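Local coordinates for mRNA-binding protein PUF3 (Saccharomyces cerevisiae, PDB 3K49) that binds mRNA 3'-UTRs, predominantly of mRNAs encoding mitochondrial proteins, promotes deadenylation and decay of COX17 mRNA, and localizes its target mRNAs near mitochondria, at residues L216-Y221 with S259-A264; Y224-V229 with S265-K270; K146-N151 with H183-R188. All blocks are in the same frame, centred on the assembly; numbering follows the deposited sequence.

Contact 1. Residues L216-Y221 with S259-A264; sequences LIQDQY and SKHKFA. With nucleotides of chain B.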
# COMPACT_ATOMS: atom_id res chain seq x y z
N LEU A 216 16.60 -6.99 2.19
CA LEU A 216 15.32 -6.25 2.19
C LEU A 216 15.50 -4.80 1.77
O LEU A 216 14.73 -4.28 0.98
CB LEU A 216 14.63 -6.34 3.54
CG LEU A 216 14.23 -7.76 3.92
CD1 LEU A 216 14.17 -7.94 5.43
CD2 LEU A 216 12.91 -8.15 3.29
N ILE A 217 16.53 -4.15 2.29
CA ILE A 217 16.72 -2.73 1.99
C ILE A 217 16.88 -2.47 0.49
O ILE A 217 16.49 -1.42 -0.01
CB ILE A 217 17.90 -2.16 2.78
CG1 ILE A 217 17.54 -2.09 4.27
CG2 ILE A 217 18.32 -0.79 2.25
CD1 ILE A 217 18.65 -1.43 5.12
N GLN A 218 17.44 -3.43 -0.22
CA GLN A 218 17.81 -3.21 -1.61
C GLN A 218 16.85 -3.86 -2.59
O GLN A 218 16.99 -3.70 -3.80
CB GLN A 218 19.23 -3.71 -1.87
CG GLN A 218 20.23 -3.15 -0.91
CD GLN A 218 21.57 -3.82 -1.04
OE1 GLN A 218 22.18 -3.82 -2.11
NE2 GLN A 218 22.06 -4.39 0.06
N ASP A 219 15.90 -4.63 -2.06
CA ASP A 219 14.86 -5.24 -2.89
C ASP A 219 13.79 -4.25 -3.34
O ASP A 219 13.45 -3.29 -2.61
CB ASP A 219 14.21 -6.39 -2.13
CG ASP A 219 13.43 -7.29 -3.04
OD1 ASP A 219 12.24 -7.54 -2.74
OD2 ASP A 219 14.01 -7.74 -4.06
N GLN A 220 13.23 -4.49 -4.52
CA GLN A 220 12.20 -3.60 -5.07
C GLN A 220 10.86 -3.61 -4.31
O GLN A 220 10.04 -2.70 -4.50
CB GLN A 220 11.93 -3.90 -6.53
CG GLN A 220 11.46 -5.31 -6.77
CD GLN A 220 11.12 -5.56 -8.23
OE1 GLN A 220 10.45 -4.74 -8.87
NE2 GLN A 220 11.58 -6.70 -8.76
N TYR A 221 10.64 -4.62 -3.47
CA TYR A 221 9.43 -4.66 -2.66
C TYR A 221 9.75 -4.63 -1.18
O TYR A 221 9.12 -3.88 -0.43
CB TYR A 221 8.56 -5.89 -2.99
CG TYR A 221 8.17 -5.98 -4.44
CD1 TYR A 221 8.53 -7.10 -5.21
CD2 TYR A 221 7.46 -4.96 -5.05
CE1 TYR A 221 8.18 -7.19 -6.55
CE2 TYR A 221 7.10 -5.04 -6.39
CZ TYR A 221 7.47 -6.16 -7.13
OH TYR A 221 7.12 -6.23 -8.45
N SER A 259 22.67 5.09 -0.77
CA SER A 259 22.25 6.36 -1.35
C SER A 259 22.33 6.36 -2.87
O SER A 259 21.62 7.10 -3.53
CB SER A 259 23.08 7.51 -0.78
OG SER A 259 22.89 7.64 0.62
N LYS A 260 23.20 5.51 -3.41
CA LYS A 260 23.40 5.46 -4.86
C LYS A 260 22.59 4.33 -5.48
O LYS A 260 22.69 4.05 -6.68
CB LYS A 260 24.89 5.27 -5.17
CG LYS A 260 25.76 6.45 -4.74
CD LYS A 260 27.24 6.15 -4.89
CE LYS A 260 27.61 5.93 -6.35
NZ LYS A 260 29.05 5.61 -6.52
N HIS A 261 21.78 3.69 -4.64
CA HIS A 261 20.96 2.55 -5.02
C HIS A 261 19.54 3.04 -5.28
O HIS A 261 18.96 3.76 -4.47
CB HIS A 261 20.97 1.53 -3.89
CG HIS A 261 20.43 0.19 -4.27
ND1 HIS A 261 19.16 0.02 -4.75
CD2 HIS A 261 21.00 -1.04 -4.20
CE1 HIS A 261 18.96 -1.28 -4.99
NE2 HIS A 261 20.05 -1.93 -4.67
N LYS A 262 18.98 2.65 -6.43
CA LYS A 262 17.64 3.06 -6.82
C LYS A 262 16.60 2.84 -5.71
O LYS A 262 15.81 3.74 -5.37
CB LYS A 262 17.21 2.33 -8.10
CG LYS A 262 15.79 2.62 -8.53
CD LYS A 262 15.42 1.83 -9.77
CE LYS A 262 13.92 1.86 -10.02
NZ LYS A 262 13.37 3.25 -9.91
N PHE A 263 16.62 1.64 -5.14
CA PHE A 263 15.66 1.24 -4.12
C PHE A 263 16.10 1.65 -2.71
O PHE A 263 15.30 2.16 -1.92
CB PHE A 263 15.42 -0.27 -4.19
CG PHE A 263 14.85 -0.73 -5.50
CD1 PHE A 263 15.50 -1.70 -6.26
CD2 PHE A 263 13.65 -0.20 -5.98
CE1 PHE A 263 14.98 -2.14 -7.47
CE2 PHE A 263 13.12 -0.63 -7.20
CZ PHE A 263 13.80 -1.60 -7.95
N ALA A 264 17.37 1.42 -2.40
CA ALA A 264 17.86 1.64 -1.05
C ALA A 264 17.96 3.14 -0.70
O ALA A 264 17.94 3.51 0.48
CB ALA A 264 19.20 0.92 -0.84
P U B 5 10.95 6.21 -11.06
OP1 U B 5 10.70 5.31 -12.21
OP2 U B 5 10.06 7.36 -10.79
O5' U B 5 11.02 5.34 -9.73
C5' U B 5 9.84 4.98 -9.04
C4' U B 5 9.97 3.57 -8.53
O4' U B 5 10.89 3.54 -7.41
C3' U B 5 8.72 2.93 -7.97
O3' U B 5 7.91 2.45 -9.05
C2' U B 5 9.33 1.78 -7.17
O2' U B 5 9.70 0.72 -8.02
C1' U B 5 10.59 2.44 -6.59
N1 U B 5 10.46 2.92 -5.20
C2 U B 5 10.80 2.05 -4.19
O2 U B 5 11.20 0.92 -4.40
N3 U B 5 10.65 2.55 -2.92
C4 U B 5 10.19 3.80 -2.57
O4 U B 5 10.07 4.08 -1.38
C5 U B 5 9.86 4.64 -3.68
C6 U B 5 10.00 4.18 -4.92
P G B 4 12.39 11.40 -12.57
OP1 G B 4 11.61 10.60 -13.54
OP2 G B 4 11.73 12.50 -11.81
O5' G B 4 13.03 10.39 -11.52
C5' G B 4 14.00 9.43 -11.93
C4' G B 4 14.19 8.40 -10.84
O4' G B 4 14.73 9.06 -9.66
C3' G B 4 12.90 7.79 -10.33
O3' G B 4 12.46 6.75 -11.20
C2' G B 4 13.29 7.31 -8.94
O2' G B 4 13.94 6.05 -8.91
C1' G B 4 14.26 8.40 -8.50
N9 G B 4 13.66 9.39 -7.62
C8 G B 4 12.77 10.40 -7.93
N7 G B 4 12.42 11.11 -6.90
C5 G B 4 13.13 10.55 -5.84
C6 G B 4 13.17 10.89 -4.47
O6 G B 4 12.57 11.80 -3.89
N1 G B 4 14.01 10.04 -3.76
C2 G B 4 14.73 9.02 -4.30
N2 G B 4 15.50 8.31 -3.47
N3 G B 4 14.71 8.69 -5.57
C4 G B 4 13.89 9.50 -6.27

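Contact 2. Residues Y224-V229 with S265-K270; sequences YVIQYV and SNVVEK. With nucleotides of chain B.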
# COMPACT_ATOMS: atom_id res chain seq x y z
N TYR A 224 9.99 -1.43 0.97
CA TYR A 224 8.79 -0.80 1.52
C TYR A 224 8.52 -1.33 2.91
O TYR A 224 8.10 -0.58 3.79
CB TYR A 224 7.59 -1.02 0.61
CG TYR A 224 7.66 -0.25 -0.68
CD1 TYR A 224 7.99 -0.88 -1.88
CD2 TYR A 224 7.41 1.12 -0.71
CE1 TYR A 224 8.05 -0.17 -3.07
CE2 TYR A 224 7.47 1.83 -1.90
CZ TYR A 224 7.79 1.18 -3.06
OH TYR A 224 7.85 1.89 -4.24
N VAL A 225 8.76 -2.62 3.13
CA VAL A 225 8.57 -3.21 4.45
C VAL A 225 9.51 -2.55 5.44
O VAL A 225 9.17 -2.32 6.61
CB VAL A 225 8.85 -4.73 4.44
CG1 VAL A 225 8.63 -5.32 5.83
CG2 VAL A 225 7.98 -5.42 3.42
N ILE A 226 10.72 -2.25 4.97
CA ILE A 226 11.71 -1.59 5.80
C ILE A 226 11.20 -0.20 6.17
O ILE A 226 11.27 0.23 7.31
CB ILE A 226 13.10 -1.45 5.09
CG1 ILE A 226 13.71 -2.82 4.76
CG2 ILE A 226 14.05 -0.61 5.93
CD1 ILE A 226 13.77 -3.76 5.95
N GLN A 227 10.69 0.52 5.17
CA GLN A 227 10.21 1.87 5.37
C GLN A 227 9.07 1.92 6.36
O GLN A 227 8.96 2.85 7.17
CB GLN A 227 9.77 2.47 4.04
CG GLN A 227 10.93 2.63 3.10
CD GLN A 227 10.54 3.34 1.82
OE1 GLN A 227 10.25 4.54 1.82
NE2 GLN A 227 10.57 2.60 0.71
N TYR A 228 8.22 0.90 6.32
CA TYR A 228 7.09 0.85 7.23
C TYR A 228 7.58 0.65 8.66
O TYR A 228 7.05 1.25 9.57
CB TYR A 228 6.09 -0.25 6.85
CG TYR A 228 5.00 -0.38 7.89
CD1 TYR A 228 3.93 0.52 7.92
CD2 TYR A 228 5.05 -1.38 8.86
CE1 TYR A 228 2.95 0.41 8.87
CE2 TYR A 228 4.07 -1.49 9.82
CZ TYR A 228 3.03 -0.59 9.82
OH TYR A 228 2.04 -0.69 10.78
N VAL A 229 8.59 -0.20 8.84
CA VAL A 229 9.19 -0.38 10.16
C VAL A 229 9.87 0.90 10.66
O VAL A 229 9.75 1.25 11.83
CB VAL A 229 10.23 -1.50 10.18
CG1 VAL A 229 10.82 -1.63 11.57
CG2 VAL A 229 9.61 -2.81 9.70
N SER A 265 18.04 3.99 -1.71
CA SER A 265 18.12 5.44 -1.47
C SER A 265 16.88 5.94 -0.74
O SER A 265 16.96 6.87 0.05
CB SER A 265 18.31 6.21 -2.78
OG SER A 265 17.23 6.02 -3.67
N ASN A 266 15.73 5.33 -1.02
CA ASN A 266 14.49 5.68 -0.33
C ASN A 266 14.55 5.29 1.15
O ASN A 266 13.97 5.96 2.00
CB ASN A 266 13.27 5.03 -0.99
CG ASN A 266 13.02 5.54 -2.41
OD1 ASN A 266 12.64 6.70 -2.61
ND2 ASN A 266 13.23 4.68 -3.39
N VAL A 267 15.24 4.19 1.45
CA VAL A 267 15.38 3.76 2.83
C VAL A 267 16.29 4.70 3.63
O VAL A 267 16.08 4.94 4.83
CB VAL A 267 15.87 2.30 2.93
CG1 VAL A 267 16.41 2.03 4.32
CG2 VAL A 267 14.71 1.35 2.62
N VAL A 268 17.30 5.26 2.97
CA VAL A 268 18.16 6.21 3.65
C VAL A 268 17.37 7.48 3.99
O VAL A 268 17.56 8.08 5.04
CB VAL A 268 19.42 6.57 2.83
CG1 VAL A 268 20.32 7.49 3.64
CG2 VAL A 268 20.18 5.32 2.42
N GLU A 269 16.47 7.88 3.09
CA GLU A 269 15.67 9.08 3.34
C GLU A 269 14.76 8.90 4.55
O GLU A 269 14.66 9.80 5.38
CB GLU A 269 14.84 9.45 2.13
CG GLU A 269 15.63 9.87 0.90
CD GLU A 269 14.71 10.41 -0.20
OE1 GLU A 269 14.82 9.93 -1.35
OE2 GLU A 269 13.87 11.29 0.11
N LYS A 270 14.11 7.75 4.64
CA LYS A 270 13.22 7.49 5.76
C LYS A 270 14.02 7.37 7.04
O LYS A 270 13.56 7.78 8.10
CB LYS A 270 12.42 6.21 5.53
CG LYS A 270 11.46 6.31 4.37
CD LYS A 270 10.36 7.34 4.65
CE LYS A 270 9.75 7.88 3.36
NZ LYS A 270 10.81 8.47 2.46
P U B 5 10.95 6.21 -11.06
OP1 U B 5 10.70 5.31 -12.21
OP2 U B 5 10.06 7.36 -10.79
O5' U B 5 11.02 5.34 -9.73
C5' U B 5 9.84 4.98 -9.04
C4' U B 5 9.97 3.57 -8.53
O4' U B 5 10.89 3.54 -7.41
C3' U B 5 8.72 2.93 -7.97
O3' U B 5 7.91 2.45 -9.05
C2' U B 5 9.33 1.78 -7.17
O2' U B 5 9.70 0.72 -8.02
C1' U B 5 10.59 2.44 -6.59
N1 U B 5 10.46 2.92 -5.20
C2 U B 5 10.80 2.05 -4.19
O2 U B 5 11.20 0.92 -4.40
N3 U B 5 10.65 2.55 -2.92
C4 U B 5 10.19 3.80 -2.57
O4 U B 5 10.07 4.08 -1.38
C5 U B 5 9.86 4.64 -3.68
C6 U B 5 10.00 4.18 -4.92
P A B 6 6.31 2.63 -9.01
OP1 A B 6 5.82 2.60 -10.41
OP2 A B 6 5.95 3.78 -8.14
O5' A B 6 5.80 1.30 -8.28
C5' A B 6 6.25 0.03 -8.71
C4' A B 6 5.68 -1.06 -7.82
O4' A B 6 6.13 -0.87 -6.45
C3' A B 6 4.16 -1.11 -7.67
O3' A B 6 3.56 -1.71 -8.81
C2' A B 6 4.02 -1.97 -6.42
O2' A B 6 4.19 -3.35 -6.69
C1' A B 6 5.19 -1.49 -5.57
N9 A B 6 4.83 -0.54 -4.53
C8 A B 6 4.62 0.81 -4.66
N7 A B 6 4.33 1.41 -3.52
C5 A B 6 4.35 0.37 -2.59
C6 A B 6 4.14 0.35 -1.20
N6 A B 6 3.84 1.44 -0.48
N1 A B 6 4.24 -0.84 -0.56
C2 A B 6 4.53 -1.92 -1.30
N3 A B 6 4.75 -2.03 -2.61
C4 A B 6 4.64 -0.83 -3.20
P G B 4 12.39 11.40 -12.57
OP1 G B 4 11.61 10.60 -13.54
OP2 G B 4 11.73 12.50 -11.81
O5' G B 4 13.03 10.39 -11.52
C5' G B 4 14.00 9.43 -11.93
C4' G B 4 14.19 8.40 -10.84
O4' G B 4 14.73 9.06 -9.66
C3' G B 4 12.90 7.79 -10.33
O3' G B 4 12.46 6.75 -11.20
C2' G B 4 13.29 7.31 -8.94
O2' G B 4 13.94 6.05 -8.91
C1' G B 4 14.26 8.40 -8.50
N9 G B 4 13.66 9.39 -7.62
C8 G B 4 12.77 10.40 -7.93
N7 G B 4 12.42 11.11 -6.90
C5 G B 4 13.13 10.55 -5.84
C6 G B 4 13.17 10.89 -4.47
O6 G B 4 12.57 11.80 -3.89
N1 G B 4 14.01 10.04 -3.76
C2 G B 4 14.73 9.02 -4.30
N2 G B 4 15.50 8.31 -3.47
N3 G B 4 14.71 8.69 -5.57
C4 G B 4 13.89 9.50 -6.27

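Contact 3. Residues K146-N151 with H183-R188; sequences KDQNGN and HSYGCR. With nucleotides of chain B.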
# COMPACT_ATOMS: atom_id res chain seq x y z
N LYS A 146 -0.86 -14.96 -3.19
CA LYS A 146 -0.13 -14.94 -4.45
C LYS A 146 -1.03 -14.61 -5.64
O LYS A 146 -0.56 -14.26 -6.73
CB LYS A 146 0.56 -16.28 -4.70
CG LYS A 146 1.68 -16.59 -3.72
CD LYS A 146 2.32 -17.93 -4.02
CE LYS A 146 3.44 -18.24 -3.04
NZ LYS A 146 4.08 -19.56 -3.32
N ASP A 147 -2.34 -14.72 -5.43
CA ASP A 147 -3.30 -14.44 -6.48
C ASP A 147 -3.50 -12.94 -6.68
O ASP A 147 -3.63 -12.18 -5.71
CB ASP A 147 -4.64 -15.10 -6.17
CG ASP A 147 -5.59 -15.03 -7.34
OD1 ASP A 147 -5.34 -15.81 -8.29
OD2 ASP A 147 -6.56 -14.21 -7.31
N GLN A 148 -3.54 -12.53 -7.94
CA GLN A 148 -3.85 -11.15 -8.32
C GLN A 148 -5.18 -10.60 -7.76
O GLN A 148 -5.34 -9.40 -7.59
CB GLN A 148 -3.89 -11.07 -9.84
CG GLN A 148 -3.93 -9.68 -10.43
CD GLN A 148 -3.90 -9.74 -11.96
OE1 GLN A 148 -4.75 -10.38 -12.60
NE2 GLN A 148 -2.90 -9.09 -12.55
N ASN A 149 -6.15 -11.48 -7.51
CA ASN A 149 -7.42 -11.04 -6.96
C ASN A 149 -7.54 -11.37 -5.47
O ASN A 149 -8.08 -10.59 -4.69
CB ASN A 149 -8.58 -11.68 -7.72
CG ASN A 149 -8.58 -11.35 -9.20
OD1 ASN A 149 -8.43 -10.18 -9.58
ND2 ASN A 149 -8.75 -12.37 -10.05
N GLY A 150 -7.03 -12.53 -5.07
CA GLY A 150 -7.17 -12.96 -3.69
C GLY A 150 -6.35 -12.19 -2.65
O GLY A 150 -6.67 -12.21 -1.45
N ASN A 151 -5.27 -11.54 -3.07
CA ASN A 151 -4.45 -10.86 -2.10
C ASN A 151 -5.20 -9.67 -1.51
O ASN A 151 -4.98 -9.30 -0.35
CB ASN A 151 -3.08 -10.45 -2.68
CG ASN A 151 -3.15 -9.19 -3.55
OD1 ASN A 151 -2.94 -8.09 -3.06
ND2 ASN A 151 -3.43 -9.36 -4.84
N HIS A 183 7.98 -10.40 -2.36
CA HIS A 183 6.98 -10.56 -3.40
C HIS A 183 6.11 -9.29 -3.49
O HIS A 183 5.96 -8.57 -2.51
CB HIS A 183 6.13 -11.81 -3.15
CG HIS A 183 5.06 -12.04 -4.19
ND1 HIS A 183 3.75 -11.67 -3.99
CD2 HIS A 183 5.13 -12.62 -5.41
CE1 HIS A 183 3.04 -12.00 -5.07
NE2 HIS A 183 3.85 -12.58 -5.93
N SER A 184 5.55 -9.04 -4.67
CA SER A 184 4.75 -7.85 -4.94
C SER A 184 3.51 -7.74 -4.03
O SER A 184 3.18 -6.66 -3.56
CB SER A 184 4.34 -7.83 -6.41
OG SER A 184 3.84 -6.56 -6.79
N TYR A 185 2.84 -8.86 -3.79
CA TYR A 185 1.61 -8.85 -3.00
C TYR A 185 1.95 -9.17 -1.57
O TYR A 185 1.33 -8.65 -0.64
CB TYR A 185 0.58 -9.87 -3.52
CG TYR A 185 0.25 -9.79 -4.99
CD1 TYR A 185 0.03 -10.93 -5.74
CD2 TYR A 185 0.19 -8.57 -5.63
CE1 TYR A 185 -0.26 -10.85 -7.08
CE2 TYR A 185 -0.08 -8.48 -6.97
CZ TYR A 185 -0.31 -9.62 -7.69
OH TYR A 185 -0.61 -9.51 -9.03
N GLY A 186 2.93 -10.05 -1.39
CA GLY A 186 3.34 -10.49 -0.07
C GLY A 186 3.73 -9.34 0.83
O GLY A 186 3.55 -9.41 2.04
N CYS A 187 4.28 -8.26 0.26
CA CYS A 187 4.76 -7.17 1.08
C CYS A 187 3.60 -6.30 1.57
O CYS A 187 3.66 -5.71 2.66
CB CYS A 187 5.85 -6.35 0.37
SG CYS A 187 5.36 -5.42 -1.08
N ARG A 188 2.53 -6.23 0.78
CA ARG A 188 1.32 -5.54 1.19
C ARG A 188 0.66 -6.24 2.38
O ARG A 188 0.31 -5.60 3.38
CB ARG A 188 0.33 -5.46 0.02
CG ARG A 188 0.86 -4.65 -1.15
CD ARG A 188 0.99 -3.14 -0.82
NE ARG A 188 1.12 -2.39 -2.06
CZ ARG A 188 1.06 -1.06 -2.18
NH1 ARG A 188 0.88 -0.30 -1.11
NH2 ARG A 188 1.19 -0.50 -3.38
P A B 6 6.31 2.63 -9.01
OP1 A B 6 5.82 2.60 -10.41
OP2 A B 6 5.95 3.78 -8.14
O5' A B 6 5.80 1.30 -8.28
C5' A B 6 6.25 0.03 -8.71
C4' A B 6 5.68 -1.06 -7.82
O4' A B 6 6.13 -0.87 -6.45
C3' A B 6 4.16 -1.11 -7.67
O3' A B 6 3.56 -1.71 -8.81
C2' A B 6 4.02 -1.97 -6.42
O2' A B 6 4.19 -3.35 -6.69
C1' A B 6 5.19 -1.49 -5.57
N9 A B 6 4.83 -0.54 -4.53
C8 A B 6 4.62 0.81 -4.66
N7 A B 6 4.33 1.41 -3.52
C5 A B 6 4.35 0.37 -2.59
C6 A B 6 4.14 0.35 -1.20
N6 A B 6 3.84 1.44 -0.48
N1 A B 6 4.24 -0.84 -0.56
C2 A B 6 4.53 -1.92 -1.30
N3 A B 6 4.75 -2.03 -2.61
C4 A B 6 4.64 -0.83 -3.20
P A B 7 2.07 -1.30 -9.24
OP1 A B 7 1.89 -1.69 -10.66
OP2 A B 7 1.85 0.11 -8.83
O5' A B 7 1.14 -2.26 -8.36
C5' A B 7 1.49 -3.63 -8.24
C4' A B 7 0.28 -4.49 -7.91
O4' A B 7 -0.01 -4.41 -6.49
C3' A B 7 -1.06 -4.24 -8.61
O3' A B 7 -1.58 -5.52 -8.96
C2' A B 7 -1.93 -3.72 -7.47
O2' A B 7 -3.33 -3.95 -7.62
C1' A B 7 -1.39 -4.59 -6.34
N9 A B 7 -1.77 -4.27 -4.98
C8 A B 7 -2.13 -5.18 -4.02
N7 A B 7 -2.46 -4.64 -2.87
C5 A B 7 -2.29 -3.29 -3.08
C6 A B 7 -2.47 -2.18 -2.24
N6 A B 7 -2.84 -2.30 -0.97
N1 A B 7 -2.23 -0.96 -2.76
C2 A B 7 -1.81 -0.86 -4.04
N3 A B 7 -1.59 -1.84 -4.93
C4 A B 7 -1.85 -3.04 -4.37
P A B 8 -1.72 -5.98 -10.50
OP1 A B 8 -0.89 -7.19 -10.55
OP2 A B 8 -1.46 -4.86 -11.43
O5' A B 8 -3.25 -6.40 -10.66
C5' A B 8 -4.29 -5.45 -10.42
C4' A B 8 -5.64 -6.10 -10.61
O4' A B 8 -6.08 -6.65 -9.35
C3' A B 8 -6.76 -5.14 -10.99
O3' A B 8 -6.76 -4.98 -12.40
C2' A B 8 -8.01 -5.89 -10.53
O2' A B 8 -8.48 -6.85 -11.45
C1' A B 8 -7.49 -6.67 -9.32
N9 A B 8 -7.95 -6.17 -8.02
C8 A B 8 -8.68 -6.88 -7.10
N7 A B 8 -8.99 -6.21 -6.02
C5 A B 8 -8.43 -4.96 -6.24
C6 A B 8 -8.40 -3.79 -5.46
N6 A B 8 -8.99 -3.70 -4.27
N1 A B 8 -7.75 -2.72 -5.96
C2 A B 8 -7.17 -2.83 -7.17
N3 A B 8 -7.12 -3.88 -7.99
C4 A B 8 -7.78 -4.92 -7.46

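Contact 1. Residues L216-Y221 with S259-A264
At the joint between Pumilio repeats 6 and 7, Q218 and Q220 of one repeat meet H261 and F263 of the next, just before the RNA-facing helices. The F263 ring lies flat under the backbone of Q220. Q220 CA sits 3.6 Å from the ring centroid and 5° off its normal, a CH-pi contact. Q220 CB adds to it, 3.3 Å from F263 CZ. K262 CD lies over the opposite face, toward the rim. H261 meets Q218 differently: amide and ring stand 89° apart, and Q218 CB touches H261 NE2 at 3.4 Å. Q218 NE2 is hydrogen-bonded to P214 O. H261 ND1 is taken up by F263 N at 3.0 Å, in the imidazole plane, a capping bond that helps to set the rotation of the ring. Deeper in, I217 CG2 packs on A264 CB at 3.6 Å. The RNA comes to the edge of the F263 ring, where U5 O2 of chain B lies. K262 NZ donates to G4 O2' of chain B at 3.0 Å, with a weak bond to U5 O5' of chain B. Such side-by-side loops, joining one helical repeat to the next, belong to the Pumilio homology domain.

Contact 2. Residues Y224-V229 with S265-K270
Q227 reaches out as an extended chain (chi2 -175°), while K270 bends at chi2 (-65°) and turns its aliphatic part onto it. K270 CG then lies 3.3 Å from Q227 OE1, a carbon against an amide oxygen. Beneath them the contact is apolar. I226 CG2 touches V267 CG1 at 3.9 Å, and V267 CG2 also packs against Q227 CG. I217 and V251 continue this buried layer. The extended shape of Q227 carries its amide to the RNA. Q227 NE2 donates to U5 O4 of chain B at 2.6 Å in a nearly straight bond, 164° at the hydrogen. The same nitrogen also bonds N223 O, so two acceptors fix how the amide is turned.

The segments 224-229 and 265-270 run parallel, their axes 9.6 Å apart, as expected for the RNA-facing helices of adjacent Pumilio repeats, here 6 and 7. In this family each such helix presents side chains to the edge of one base and another side chain between bases. Repeat 7 reads G4 of chain B with S265 and E269. E269 OE1 accepts from both N1, at 2.5 Å, and N2 of that guanine, while S265 OG takes a further bond from N2 at 2.9 Å. The other carboxylate oxygen, E269 OE2, forms a salt bridge with K319, which probably helps to hold the acid in place. N266 touches two bases of chain B, its ND2 near C4 of U5 and its OD1 near N2 of G4. Y224 lies with one face against adenine 6 of chain B, whose C5 sits 3.4 Å above the ring centre, and its OH comes close to C2 of the U5 base of chain B. An alanine here would remove the ring, and adenine 6 would probably lose its support on one side, keep R188 on the other, and be freer to shift.

Contact 3. Residues K146-N151 with H183-R188
N151 and Y185 form the tight part of this contact. The amide of N151 lies stacked on the phenol ring, the two planes 2° apart. N151 ND2 is over the centre of the ring and 3.7 Å above it. The same ND2 donates to D147 O at 3.0 Å, 170° at the hydrogen, in the carbonyl plane and on a lone pair. This bond helps to keep the amide flat on the ring. N151 CG stands between the backbone N and the carbonyl carbon (chi1 79°), which turns the amide back toward D147. K146 O meets the edge of Y185, in the ring plane, 3.4 Å from Y185 CE1. The phenol end is held too: Y185 OH donates to the phosphate oxygen OP1 of adenosine 8 of chain B at 2.8 Å.

The segments are the loops and first helical turns of the RNA-facing helices of Pumilio repeats 4 and 5. Both turns are capped by a side chain. D147 OD2 accepts from N149 N and G150 N, and H183 ND1 accepts from G186 N in the ring plane at 3.2 Å. Further along the second helix, R188 places its guanidinium between two bases of chain B, with adenine 7 over one face and adenine 6 over the opposite one.

The outer side is looser. K146 CA comes only to 4.4 Å from H183 CE1. Q148 is exposed and touches Y185 through its aliphatic part, Q148 CG lying 3.6 Å from Y185 OH. Its amide makes just a weak bond to OP1 of adenosine 8 of chain B. S184 OG adds a weak bond to the ribose O2' of adenosine 6 of chain B.

From the N terminus, contact 3 comes first. It closes a loop of 31 residues and ties Pumilio repeat 4 to repeat 5. That loop is complete before contacts 1 and 2 open, so contact 3 stands in series with both. Contacts 1 and 2 cross: their segments alternate along the chain, at 216-221, 224-229, 259-264 and 265-270. Both join repeat 6 to repeat 7, contact 1 at the loops and contact 2 along the helices that follow. They touch directly, L216 and I217 packing on I226. Repeat 5 is linked to repeat 6 where Y221 packs on S184 and C187, and V225 on C187.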